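Local atomic coordinates of DegQ (Legionella fallonii, PDB entry 3PV2), a protein that probably works as a trypsin-like serine protease with PDZ domains, of the HtrA chaperone-protease kind, and assembles into self-compartmentalising 12-mers. Residues I28-V33 against N136-V141; G158-L163 against P202-G207; M275-D280 against I336-N341; I386-V391 against T419-L424; D408-A413 against V437-G442. One frame throughout, in Å; residues are numbered along the deposited sequence.

How the contacts relate
The chain starts with contact 1. It closes a long loop through the first beta barrel by setting the entry to strand 32-40 against the segment that links the two barrels. Contact 2 follows in series and closes a shorter loop in the second barrel. The two touch, with I32 of contact 1 lying against G158 and N159 of contact 2. Contact 3, in the first PDZ domain, ties the end of helix 269-274 to the turn after strand 332-339. Contacts 4 and 5 cross along the chain in the second PDZ domain. Contact 4 sets helix 421-428 on strand 384-393, and contact 5 pairs strands 409-413 and 435-441. V388 and V390 probably hydrogen-bond to I410 and D408.

Contact 1: I28-V33 against N136-V141; sequences IMPAIV and NLKSLV
The flat peptide carbonyl of P30 faces K138 across a water. P30 O is met by this water, which donates to it at 2.9 Å and accepts from K138 N at 3.1 Å. It bridges two backbone groups that do not bond directly. Beside it P30 CB lies 3.9 Å from K138 CB. Next along the chain, A31 CA approaches K138 O at 3.5 Å in a bent CA-H...O contact. The methyl of A31 rests on the backbone of S139 and on L140, with A31 CB 4.0 Å from L140 CG. L140 CB also meets I28 CG2 at 4.0 Å. The first torsion of L140 lies off the staggered positions (chi1 29°), and both CG and CD1 come close to A31 CB. S139 turns its CB away from this face, and its OG bonds to I83 O in strand 74-85. I28 and L140 both pack on V210 of the second barrel. The contact joins the 3-10 turn leading into strand 32-40 to the linker between the two barrels. A31 is also tied by a backbone bond to I83. Between the segments themselves, cohesion comes from apolar packing, one CA-H...O contact and a bridging water.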
# COMPACT_ATOMS: atom_id res chain seq x y z
N ILE B 28 -24.93 21.42 -48.74
CA ILE B 28 -23.52 21.02 -48.68
C ILE B 28 -23.32 19.67 -47.99
O ILE B 28 -22.31 19.00 -48.17
CB ILE B 28 -22.69 22.13 -48.01
CG1 ILE B 28 -23.03 22.29 -46.54
CG2 ILE B 28 -22.98 23.44 -48.74
CD1 ILE B 28 -21.89 22.98 -45.68
N MET B 29 -24.31 19.22 -47.22
CA MET B 29 -24.24 17.91 -46.57
C MET B 29 -23.82 16.75 -47.47
O MET B 29 -23.09 15.90 -47.04
CB MET B 29 -25.59 17.54 -45.95
CG MET B 29 -25.90 18.16 -44.60
SD MET B 29 -27.54 17.53 -44.03
CE MET B 29 -28.20 18.92 -43.06
N PRO B 30 -24.30 16.69 -48.72
CA PRO B 30 -23.79 15.55 -49.50
C PRO B 30 -22.26 15.52 -49.71
O PRO B 30 -21.73 14.52 -50.17
CB PRO B 30 -24.52 15.65 -50.82
CG PRO B 30 -25.72 16.57 -50.56
CD PRO B 30 -25.36 17.44 -49.42
N ALA B 31 -21.55 16.59 -49.35
CA ALA B 31 -20.12 16.63 -49.58
C ALA B 31 -19.37 15.99 -48.42
O ALA B 31 -18.19 15.70 -48.54
CB ALA B 31 -19.66 18.05 -49.81
N ILE B 32 -20.05 15.82 -47.29
CA ILE B 32 -19.43 15.41 -46.03
C ILE B 32 -19.64 13.91 -45.85
O ILE B 32 -20.77 13.43 -45.88
CB ILE B 32 -20.10 16.04 -44.87
CG1 ILE B 32 -20.27 17.56 -45.09
CG2 ILE B 32 -19.28 15.79 -43.54
CD1 ILE B 32 -19.02 18.29 -45.45
N VAL B 33 -18.55 13.16 -45.68
CA VAL B 33 -18.61 11.72 -45.69
C VAL B 33 -18.09 11.21 -44.37
O VAL B 33 -17.38 11.92 -43.63
CB VAL B 33 -17.71 11.13 -46.70
CG1 VAL B 33 -17.97 11.70 -48.13
CG2 VAL B 33 -16.27 11.31 -46.27
N ASN B 136 -22.24 10.68 -59.40
CA ASN B 136 -23.33 11.26 -58.63
C ASN B 136 -22.75 11.77 -57.31
O ASN B 136 -23.33 11.54 -56.26
CB ASN B 136 -24.39 10.19 -58.34
CG ASN B 136 -25.79 10.74 -58.15
OD1 ASN B 136 -26.73 10.19 -58.70
ND2 ASN B 136 -25.96 11.81 -57.36
N LEU B 137 -21.58 12.41 -57.40
CA LEU B 137 -20.87 12.94 -56.26
C LEU B 137 -21.08 14.44 -56.22
O LEU B 137 -21.08 15.09 -57.26
CB LEU B 137 -19.38 12.56 -56.35
CG LEU B 137 -18.81 11.52 -55.36
CD1 LEU B 137 -19.65 10.31 -55.07
CD2 LEU B 137 -17.45 11.10 -55.84
N LYS B 138 -21.29 14.97 -55.02
CA LYS B 138 -21.43 16.40 -54.81
C LYS B 138 -20.32 16.97 -53.94
O LYS B 138 -19.84 16.32 -53.02
CB LYS B 138 -22.79 16.73 -54.19
CG LYS B 138 -23.87 17.07 -55.21
CD LYS B 138 -25.18 16.29 -55.00
CE LYS B 138 -26.01 16.19 -56.30
NZ LYS B 138 -25.73 14.93 -57.06
N SER B 139 -19.95 18.21 -54.25
CA SER B 139 -19.03 19.00 -53.43
C SER B 139 -19.75 20.25 -52.96
O SER B 139 -20.96 20.26 -52.90
CB SER B 139 -17.75 19.35 -54.20
OG SER B 139 -16.65 19.69 -53.35
N LEU B 140 -18.96 21.25 -52.54
CA LEU B 140 -19.44 22.55 -52.08
C LEU B 140 -18.50 23.62 -52.61
O LEU B 140 -17.37 23.31 -52.96
CB LEU B 140 -19.48 22.65 -50.52
CG LEU B 140 -18.53 21.88 -49.57
CD1 LEU B 140 -17.26 21.41 -50.14
CD2 LEU B 140 -18.27 22.65 -48.34
N VAL B 141 -18.92 24.89 -52.54
CA VAL B 141 -18.06 26.01 -52.87
C VAL B 141 -16.84 26.10 -51.94
O VAL B 141 -16.96 26.05 -50.69
CB VAL B 141 -18.82 27.33 -52.80
CG1 VAL B 141 -17.85 28.48 -53.02
CG2 VAL B 141 -19.95 27.35 -53.82
O HOH W 1 -21.57 13.07 -52.63

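Contact 2: G158-L163 against P202-G207; sequences GNPFGL and PGNSGG
Segment 202-207 carries the GNSGG sequence of trypsin-like proteases, and the loop 158-163 lies against it. S205 stands at the place the family uses for its nucleophile. N204, just before it, lies with its side chain against the backbone of G158. CG is anti to the carbonyl carbon (chi1 -63°), which carries the amide across to the glycine. N204 CG comes to 3.7 Å from G158 CA. N204 OD1 is 2.8 Å from G158 N, but the angle is poor and this is not a hydrogen bond. The backbone of G158 pairs with S171, and N204 ND2 bonds to N201 OD1. P160 packs beside the amide, with P160 CG 4.1 Å from N204 ND2. P160 CB also lies near G203 O, but G203 was deposited in two conformers and that approach is less certain. The same P160 CG sits over the centre of the F161 ring, 3.6 Å above its plane. N159 OD1 accepts from G162 N at 3.1 Å, an Asx motif within the loop. G207 N bonds to N204 O at 3.0 Å, closing a type II turn. This is the nucleophile loop of the chymotrypsin-like double barrel, which in relatives forms the oxyanion hole.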
# COMPACT_ATOMS: atom_id res chain seq x y z
N GLY B 158 -19.62 17.26 -39.44
CA GLY B 158 -19.03 15.97 -39.76
C GLY B 158 -20.11 14.97 -40.10
O GLY B 158 -21.29 15.29 -40.14
N ASN B 159 -19.68 13.75 -40.32
CA ASN B 159 -20.64 12.69 -40.56
C ASN B 159 -20.07 11.57 -39.76
O ASN B 159 -19.40 10.69 -40.32
CB ASN B 159 -20.75 12.36 -42.04
CG ASN B 159 -21.70 11.17 -42.35
OD1 ASN B 159 -22.10 10.36 -41.50
ND2 ASN B 159 -22.03 11.05 -43.62
N PRO B 160 -20.26 11.64 -38.43
CA PRO B 160 -19.60 10.65 -37.63
C PRO B 160 -20.29 9.31 -37.62
O PRO B 160 -19.68 8.35 -37.24
CB PRO B 160 -19.66 11.25 -36.23
CG PRO B 160 -20.95 11.96 -36.23
CD PRO B 160 -21.12 12.51 -37.62
N PHE B 161 -21.55 9.24 -38.04
CA PHE B 161 -22.31 8.02 -37.78
C PHE B 161 -22.46 7.05 -38.97
O PHE B 161 -22.54 5.85 -38.74
CB PHE B 161 -23.70 8.34 -37.23
CG PHE B 161 -23.69 9.16 -35.96
CD1 PHE B 161 -23.12 8.65 -34.80
CD2 PHE B 161 -24.28 10.43 -35.93
CE1 PHE B 161 -23.13 9.40 -33.62
CE2 PHE B 161 -24.29 11.19 -34.77
CZ PHE B 161 -23.72 10.69 -33.61
N GLY B 162 -22.50 7.55 -40.20
CA GLY B 162 -22.71 6.67 -41.37
C GLY B 162 -24.02 5.89 -41.38
O GLY B 162 -25.03 6.33 -40.83
N LEU B 163 -23.97 4.69 -41.98
CA LEU B 163 -25.18 4.05 -42.54
C LEU B 163 -26.40 3.76 -41.62
O LEU B 163 -27.52 4.02 -42.04
CB LEU B 163 -24.83 2.78 -43.33
CG LEU B 163 -25.83 2.35 -44.44
CD1 LEU B 163 -27.19 1.87 -43.88
CD2 LEU B 163 -26.05 3.45 -45.47
N PRO B 202 -13.86 14.08 -31.91
CA PRO B 202 -13.31 13.07 -32.83
C PRO B 202 -14.27 12.69 -33.97
O PRO B 202 -13.86 12.54 -35.10
CB PRO B 202 -13.01 11.88 -31.92
CG PRO B 202 -12.64 12.54 -30.61
CD PRO B 202 -13.55 13.75 -30.50
N GLY B 203 -15.56 12.60 -33.65
CA GLY B 203 -16.58 12.30 -34.62
C GLY B 203 -16.37 13.04 -35.91
O GLY B 203 -16.40 12.46 -37.04
N ASN B 204 -16.12 14.33 -35.73
CA ASN B 204 -16.22 15.34 -36.77
C ASN B 204 -14.89 15.91 -37.30
O ASN B 204 -14.86 16.80 -38.18
CB ASN B 204 -17.16 16.43 -36.31
CG ASN B 204 -18.59 15.93 -36.07
OD1 ASN B 204 -19.47 16.23 -36.88
ND2 ASN B 204 -18.83 15.19 -34.96
N SER B 205 -13.81 15.37 -36.78
CA SER B 205 -12.51 15.67 -37.25
C SER B 205 -12.33 15.14 -38.67
O SER B 205 -12.63 13.95 -38.95
CB SER B 205 -11.53 14.94 -36.35
OG SER B 205 -10.21 15.42 -36.50
N GLY B 206 -11.84 16.01 -39.55
CA GLY B 206 -11.69 15.73 -40.94
C GLY B 206 -12.87 16.29 -41.72
O GLY B 206 -12.87 16.24 -42.96
N GLY B 207 -13.89 16.76 -41.01
CA GLY B 207 -15.08 17.31 -41.68
C GLY B 207 -14.85 18.78 -42.00
O GLY B 207 -13.72 19.26 -41.90

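Contact 3: M275-D280 against I336-N341; sequences MGYPED and IVERDN
The Y277 ring is overlapped on one face by the N341 side chain, offset toward the rim. The ring and amide planes are 27° apart, and the two side chains run past each other in opposite directions. The firm bond is from the backbone. N341 N donates to Y277 OH at 3.0 Å, and the bond is nearly straight at 165°. The phenol oxygen also hydrogen-bonds to a water at 2.8 Å, which in turn accepts from D340 N at 3.1 Å. The tyrosine therefore reaches two neighbouring peptide nitrogens, one directly and one through water.

E338 approaches the same ring end from the strand. E338 CB lies 3.4 Å from Y277 OH and comes at the ring obliquely. The chain then bends at chi2 (-79°), so that OE1 lies at the ring edge in its plane, 4.0 Å from Y277 CE2. M275 CB lies at the edge too. Outside the two segments, the ring of F281 stacks with Y277, and E338 also touches F281.

Tight backbone turns flank the contact. G276, at positive phi, is the C-prime residue of a Schellman motif that ends helix 269-274, and Y277 follows at once. D340 and N341 form the turn between strands 332-339 and 342-349. The contact joins a Schellman-terminated helix to a two-residue beta-hairpin turn, whose two positive-phi residues fit a type I' turn, at the surface of the first PDZ domain.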
# COMPACT_ATOMS: atom_id res chain seq x y z
N MET B 275 11.18 50.48 -37.06
CA MET B 275 12.02 50.30 -38.24
C MET B 275 11.79 51.30 -39.38
O MET B 275 12.35 51.10 -40.45
CB MET B 275 11.85 48.87 -38.75
CG MET B 275 12.69 47.89 -37.88
SD MET B 275 12.04 46.27 -38.05
CE MET B 275 13.26 45.37 -36.99
N GLY B 276 10.97 52.33 -39.17
CA GLY B 276 10.83 53.38 -40.16
C GLY B 276 9.64 53.26 -41.10
O GLY B 276 9.62 53.89 -42.15
N TYR B 277 8.66 52.45 -40.73
CA TYR B 277 7.48 52.18 -41.56
C TYR B 277 6.24 52.67 -40.83
O TYR B 277 6.27 52.84 -39.61
CB TYR B 277 7.39 50.69 -41.83
CG TYR B 277 8.57 50.16 -42.62
CD1 TYR B 277 9.69 49.66 -42.00
CD2 TYR B 277 8.56 50.20 -43.99
CE1 TYR B 277 10.77 49.20 -42.75
CE2 TYR B 277 9.62 49.76 -44.73
CZ TYR B 277 10.71 49.26 -44.10
OH TYR B 277 11.75 48.83 -44.85
N PRO B 278 5.16 52.91 -41.56
CA PRO B 278 3.91 53.39 -40.89
C PRO B 278 3.37 52.28 -39.98
O PRO B 278 3.66 51.10 -40.22
CB PRO B 278 2.91 53.56 -42.04
CG PRO B 278 3.75 53.70 -43.30
CD PRO B 278 5.03 52.89 -43.03
N GLU B 279 2.54 52.64 -39.03
CA GLU B 279 2.06 51.75 -38.02
C GLU B 279 1.24 50.65 -38.60
O GLU B 279 1.27 49.54 -38.10
CB GLU B 279 1.30 52.51 -36.90
CG GLU B 279 -0.03 53.12 -37.34
CD GLU B 279 -0.81 53.78 -36.16
OE1 GLU B 279 -0.18 54.13 -35.11
OE2 GLU B 279 -2.07 53.96 -36.32
N ASP B 280 0.59 50.88 -39.72
CA ASP B 280 -0.19 49.80 -40.30
C ASP B 280 0.56 49.09 -41.41
O ASP B 280 -0.02 48.32 -42.17
CB ASP B 280 -1.58 50.31 -40.77
CG ASP B 280 -1.50 51.40 -41.91
OD1 ASP B 280 -0.44 51.97 -42.23
OD2 ASP B 280 -2.57 51.73 -42.47
N ILE B 336 9.86 39.71 -52.69
CA ILE B 336 9.92 41.17 -52.76
C ILE B 336 10.03 41.64 -51.33
O ILE B 336 9.25 41.22 -50.52
CB ILE B 336 8.67 41.80 -53.48
CG1 ILE B 336 8.67 41.44 -54.97
CG2 ILE B 336 8.66 43.37 -53.38
CD1 ILE B 336 7.49 42.08 -55.72
N VAL B 337 11.02 42.46 -51.01
CA VAL B 337 11.21 42.97 -49.64
C VAL B 337 11.28 44.50 -49.64
O VAL B 337 11.45 45.13 -50.64
CB VAL B 337 12.47 42.38 -48.90
CG1 VAL B 337 12.38 40.78 -48.76
CG2 VAL B 337 13.71 42.77 -49.60
N GLU B 338 11.13 45.06 -48.46
CA GLU B 338 11.40 46.45 -48.24
C GLU B 338 12.66 46.46 -47.40
O GLU B 338 12.70 45.82 -46.37
CB GLU B 338 10.30 47.14 -47.43
CG GLU B 338 9.04 47.43 -48.19
CD GLU B 338 9.13 48.65 -49.05
OE1 GLU B 338 9.74 49.67 -48.69
OE2 GLU B 338 8.57 48.59 -50.14
N ARG B 339 13.66 47.21 -47.80
CA ARG B 339 14.81 47.37 -47.00
C ARG B 339 15.12 48.81 -46.79
O ARG B 339 15.55 49.45 -47.70
CB ARG B 339 16.01 46.67 -47.67
CG ARG B 339 17.37 46.94 -46.98
CD ARG B 339 18.57 46.14 -47.70
NE ARG B 339 18.24 44.72 -47.86
CZ ARG B 339 18.84 43.87 -48.68
NH1 ARG B 339 19.85 44.25 -49.45
NH2 ARG B 339 18.40 42.62 -48.74
N ASP B 340 15.04 49.26 -45.53
CA ASP B 340 15.10 50.70 -45.17
C ASP B 340 14.23 51.53 -46.15
O ASP B 340 14.70 52.47 -46.72
CB ASP B 340 16.56 51.23 -45.20
CG ASP B 340 17.53 50.41 -44.32
OD1 ASP B 340 18.74 50.33 -44.68
OD2 ASP B 340 17.07 49.82 -43.31
N ASN B 341 13.01 51.09 -46.36
CA ASN B 341 12.02 51.77 -47.23
C ASN B 341 12.22 51.68 -48.74
O ASN B 341 11.44 52.26 -49.50
CB ASN B 341 11.83 53.21 -46.79
CG ASN B 341 10.93 53.28 -45.62
OD1 ASN B 341 11.37 53.33 -44.50
ND2 ASN B 341 9.64 53.16 -45.88
O HOH W 2 13.70 47.48 -43.42

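Contact 4: I386-V391 against T419-L424; sequences IGVQVV and TDVKSL
Apolar packing carries the contact, and V388 is its centre. V388 CG1 lies anti to the backbone N (chi1 167°) and points between two residues of the helix. It meets V421 CG2 at 4.2 Å and L424 CD2 at 4.1 Å. V388 and V421 cross at about a right angle. The other methyl, V388 CG2, rests on the backbone just before the helix, 3.5 Å from D420 O. At the outer end I386 CG2 approaches T419 CA at 4.1 Å.

No hydrogen bond crosses between the segments. G387 O and T419 O are close, but both are acceptors.

The polar bonds lie within 419-424. One caps the helix: D420 is the N-cap residue, and its OD1 accepts from S423 N at 2.8 Å, nearly end-on to its C-O bond. S423 OG ties back to the residues before the helix, donating to D420 O at 2.6 Å and accepting from T419 N at 2.9 Å. D420 O also takes L424 N, so two donors hold it beside the V388 methyl.

L424 goes on to I410 and A413 of the neighbouring strand. Helix 421-428 thus packs on the sheet of the second PDZ domain. A helix packed on a curled antiparallel sheet is part of the PDZ fold.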
# COMPACT_ATOMS: atom_id res chain seq x y z
N ILE B 386 45.78 26.90 -23.09
CA ILE B 386 45.43 27.78 -24.19
C ILE B 386 44.95 26.96 -25.35
O ILE B 386 45.58 25.95 -25.74
CB ILE B 386 46.62 28.58 -24.66
CG1 ILE B 386 47.06 29.54 -23.57
CG2 ILE B 386 46.22 29.47 -25.78
CD1 ILE B 386 48.56 30.08 -23.72
N GLY B 387 43.80 27.31 -25.90
CA GLY B 387 43.25 26.40 -26.89
C GLY B 387 41.89 26.89 -27.31
O GLY B 387 41.55 28.04 -27.11
N VAL B 388 41.15 25.98 -27.90
CA VAL B 388 39.80 26.29 -28.38
C VAL B 388 38.87 25.35 -27.69
O VAL B 388 39.03 24.12 -27.79
CB VAL B 388 39.68 26.11 -29.90
CG1 VAL B 388 38.19 26.12 -30.35
CG2 VAL B 388 40.41 27.25 -30.60
N GLN B 389 37.91 25.89 -26.97
CA GLN B 389 36.94 25.10 -26.26
C GLN B 389 35.83 24.73 -27.14
O GLN B 389 35.30 25.59 -27.88
CB GLN B 389 36.40 25.90 -25.09
CG GLN B 389 35.32 25.27 -24.31
CD GLN B 389 35.00 26.08 -23.08
OE1 GLN B 389 34.56 27.23 -23.17
NE2 GLN B 389 35.20 25.50 -21.94
N VAL B 390 35.42 23.46 -27.07
CA VAL B 390 34.26 23.01 -27.87
C VAL B 390 33.03 23.18 -26.96
O VAL B 390 32.86 22.47 -25.98
CB VAL B 390 34.35 21.56 -28.25
CG1 VAL B 390 33.08 21.13 -29.02
CG2 VAL B 390 35.69 21.27 -29.07
N VAL B 391 32.20 24.16 -27.26
CA VAL B 391 31.09 24.50 -26.42
C VAL B 391 29.96 23.57 -26.79
O VAL B 391 29.15 23.27 -25.95
CB VAL B 391 30.64 25.95 -26.82
CG1 VAL B 391 29.29 26.42 -26.10
CG2 VAL B 391 31.77 26.90 -26.51
N THR B 419 45.61 28.65 -30.70
CA THR B 419 45.33 29.74 -29.82
C THR B 419 43.91 30.26 -29.94
O THR B 419 43.19 30.35 -28.98
CB THR B 419 46.30 30.89 -30.12
OG1 THR B 419 46.32 31.12 -31.53
CG2 THR B 419 47.73 30.48 -29.67
N ASP B 420 43.49 30.65 -31.11
CA ASP B 420 42.14 31.15 -31.26
C ASP B 420 41.41 30.33 -32.31
O ASP B 420 41.99 29.39 -32.87
CB ASP B 420 42.20 32.65 -31.56
CG ASP B 420 42.87 32.97 -32.85
OD1 ASP B 420 43.17 32.07 -33.65
OD2 ASP B 420 43.11 34.16 -33.08
N VAL B 421 40.13 30.61 -32.51
CA VAL B 421 39.31 29.80 -33.36
C VAL B 421 39.94 29.90 -34.75
O VAL B 421 40.15 28.89 -35.41
CB VAL B 421 37.81 30.23 -33.27
CG1 VAL B 421 36.91 29.57 -34.36
CG2 VAL B 421 37.25 29.94 -31.81
N LYS B 422 40.27 31.09 -35.21
CA LYS B 422 40.89 31.22 -36.52
C LYS B 422 42.15 30.35 -36.71
O LYS B 422 42.30 29.82 -37.82
CB LYS B 422 41.13 32.70 -36.88
CG LYS B 422 42.10 32.99 -38.09
CD LYS B 422 41.47 32.94 -39.50
CE LYS B 422 42.41 33.60 -40.57
NZ LYS B 422 41.94 33.38 -41.99
N SER B 423 43.00 30.18 -35.67
CA SER B 423 44.21 29.39 -35.85
C SER B 423 43.83 27.95 -36.11
O SER B 423 44.46 27.27 -36.92
CB SER B 423 45.19 29.40 -34.63
OG SER B 423 44.56 29.01 -33.36
N LEU B 424 42.81 27.45 -35.39
CA LEU B 424 42.33 26.11 -35.61
C LEU B 424 41.71 25.91 -37.02
O LEU B 424 41.89 24.86 -37.66
CB LEU B 424 41.28 25.80 -34.58
CG LEU B 424 40.70 24.40 -34.74
CD1 LEU B 424 41.76 23.23 -34.63
CD2 LEU B 424 39.46 24.22 -33.76

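Contact 5: D408-A413 against V437-G442; sequences DIIISA and VQVLRG
R441 grips D408 side-on in a salt bridge. R441 NE donates to D408 OD1 at 2.8 Å, and R441 NH2 donates to D408 OD2, also at 2.8 Å. Both oxygens use their syn lone pairs. The carboxylate and guanidinium planes are only 7° apart, so the two groups form a nearly flat pair. The R441 chain bends at chi3 (-36°) to bring that edge round. D408 OD2 also accepts from R405 N, and R441 NH2 donates to G403 O, so each group has a second partner that helps fix its rotation.

The backbone bonds come next. I409 and L440 form an antiparallel hydrogen-bonded pair, with I409 N to L440 O at 3.0 Å and L440 N to I409 O at 2.8 Å. I410 and V439 are a non-hydrogen-bonded pair. At I411 the backbone leaves extended geometry (psi -10°), and I411 N bonds to Q438 O at 3.0 Å while Q438 N bonds to S412 O. I411 and S412 both face Q438, which is consistent with a beta bulge. These strands lie in the curled antiparallel sheet of the second PDZ domain.

S412 OG donates to Q438 OE1 at 3.0 Å, in the carbonyl plane and on a lone pair. The Q438 chain is extended, and its NE2 bonds to S287 O of a neighbouring subunit.

Apolar contacts lie outside these bonds. I410 CG1 meets V439 CG1 at 4.0 Å. The end of I411 reaches the side chains of Q438 and L440, with I411 CD1 3.7 Å from Q438 CD.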
# COMPACT_ATOMS: atom_id res chain seq x y z
N ASP B 408 35.41 19.73 -24.20
CA ASP B 408 36.74 19.50 -24.64
C ASP B 408 37.51 20.77 -25.01
O ASP B 408 36.92 21.68 -25.59
CB ASP B 408 36.72 18.57 -25.84
CG ASP B 408 36.46 17.12 -25.47
OD1 ASP B 408 36.38 16.80 -24.26
OD2 ASP B 408 36.34 16.25 -26.41
N ILE B 409 38.80 20.85 -24.65
CA ILE B 409 39.61 21.89 -25.12
C ILE B 409 40.58 21.35 -26.15
O ILE B 409 41.39 20.47 -25.85
CB ILE B 409 40.46 22.60 -24.02
CG1 ILE B 409 39.63 22.98 -22.77
CG2 ILE B 409 41.17 23.83 -24.59
CD1 ILE B 409 38.40 23.69 -23.04
N ILE B 410 40.52 21.88 -27.38
CA ILE B 410 41.49 21.56 -28.42
C ILE B 410 42.75 22.38 -28.22
O ILE B 410 42.76 23.62 -28.34
CB ILE B 410 40.96 21.81 -29.77
CG1 ILE B 410 39.76 20.89 -30.00
CG2 ILE B 410 42.00 21.46 -30.89
CD1 ILE B 410 38.88 21.37 -31.25
N ILE B 411 43.80 21.68 -27.83
CA ILE B 411 45.06 22.35 -27.51
C ILE B 411 46.16 22.22 -28.57
O ILE B 411 47.11 22.98 -28.53
CB ILE B 411 45.62 21.94 -26.16
CG1 ILE B 411 45.94 20.46 -26.14
CG2 ILE B 411 44.61 22.24 -25.05
CD1 ILE B 411 46.95 20.14 -24.88
N SER B 412 45.98 21.35 -29.57
CA SER B 412 46.85 21.28 -30.70
C SER B 412 46.12 20.61 -31.80
O SER B 412 45.12 19.90 -31.61
CB SER B 412 48.15 20.54 -30.30
OG SER B 412 48.00 19.09 -30.37
N ALA B 413 46.51 20.95 -33.01
CA ALA B 413 45.88 20.38 -34.17
C ALA B 413 47.03 20.14 -35.19
O ALA B 413 47.84 21.02 -35.43
CB ALA B 413 44.81 21.30 -34.78
N VAL B 437 43.57 15.98 -33.65
CA VAL B 437 43.35 16.99 -32.57
C VAL B 437 43.77 16.38 -31.24
O VAL B 437 43.68 15.15 -31.01
CB VAL B 437 41.94 17.48 -32.48
CG1 VAL B 437 41.48 17.91 -33.84
CG2 VAL B 437 41.05 16.35 -32.10
N GLN B 438 44.47 17.17 -30.45
CA GLN B 438 44.73 16.79 -29.10
C GLN B 438 43.75 17.52 -28.20
O GLN B 438 43.70 18.75 -28.22
CB GLN B 438 46.16 17.20 -28.69
CG GLN B 438 46.52 16.78 -27.31
CD GLN B 438 47.92 17.20 -26.93
OE1 GLN B 438 48.51 18.04 -27.61
NE2 GLN B 438 48.43 16.73 -25.76
N VAL B 439 42.95 16.77 -27.44
CA VAL B 439 41.92 17.37 -26.60
C VAL B 439 42.22 17.17 -25.15
O VAL B 439 42.68 16.10 -24.75
CB VAL B 439 40.47 16.85 -26.88
CG1 VAL B 439 39.87 17.31 -28.31
CG2 VAL B 439 40.29 15.38 -26.67
N LEU B 440 41.97 18.20 -24.32
CA LEU B 440 42.08 18.07 -22.88
C LEU B 440 40.65 17.88 -22.42
O LEU B 440 39.74 18.62 -22.84
CB LEU B 440 42.64 19.36 -22.29
CG LEU B 440 44.05 19.42 -21.69
CD1 LEU B 440 45.17 18.76 -22.55
CD2 LEU B 440 44.43 20.81 -21.25
N ARG B 441 40.45 16.92 -21.52
CA ARG B 441 39.14 16.65 -21.00
C ARG B 441 39.31 16.42 -19.49
O ARG B 441 39.89 15.41 -19.06
CB ARG B 441 38.56 15.39 -21.67
CG ARG B 441 37.25 14.89 -20.95
CD ARG B 441 36.40 13.87 -21.79
NE ARG B 441 36.44 14.16 -23.24
CZ ARG B 441 36.13 13.29 -24.19
NH1 ARG B 441 35.81 12.05 -23.86
NH2 ARG B 441 36.19 13.66 -25.48
N GLY B 442 38.84 17.37 -18.72
CA GLY B 442 39.13 17.42 -17.27
C GLY B 442 40.60 17.23 -16.95
O GLY B 442 41.39 18.04 -17.32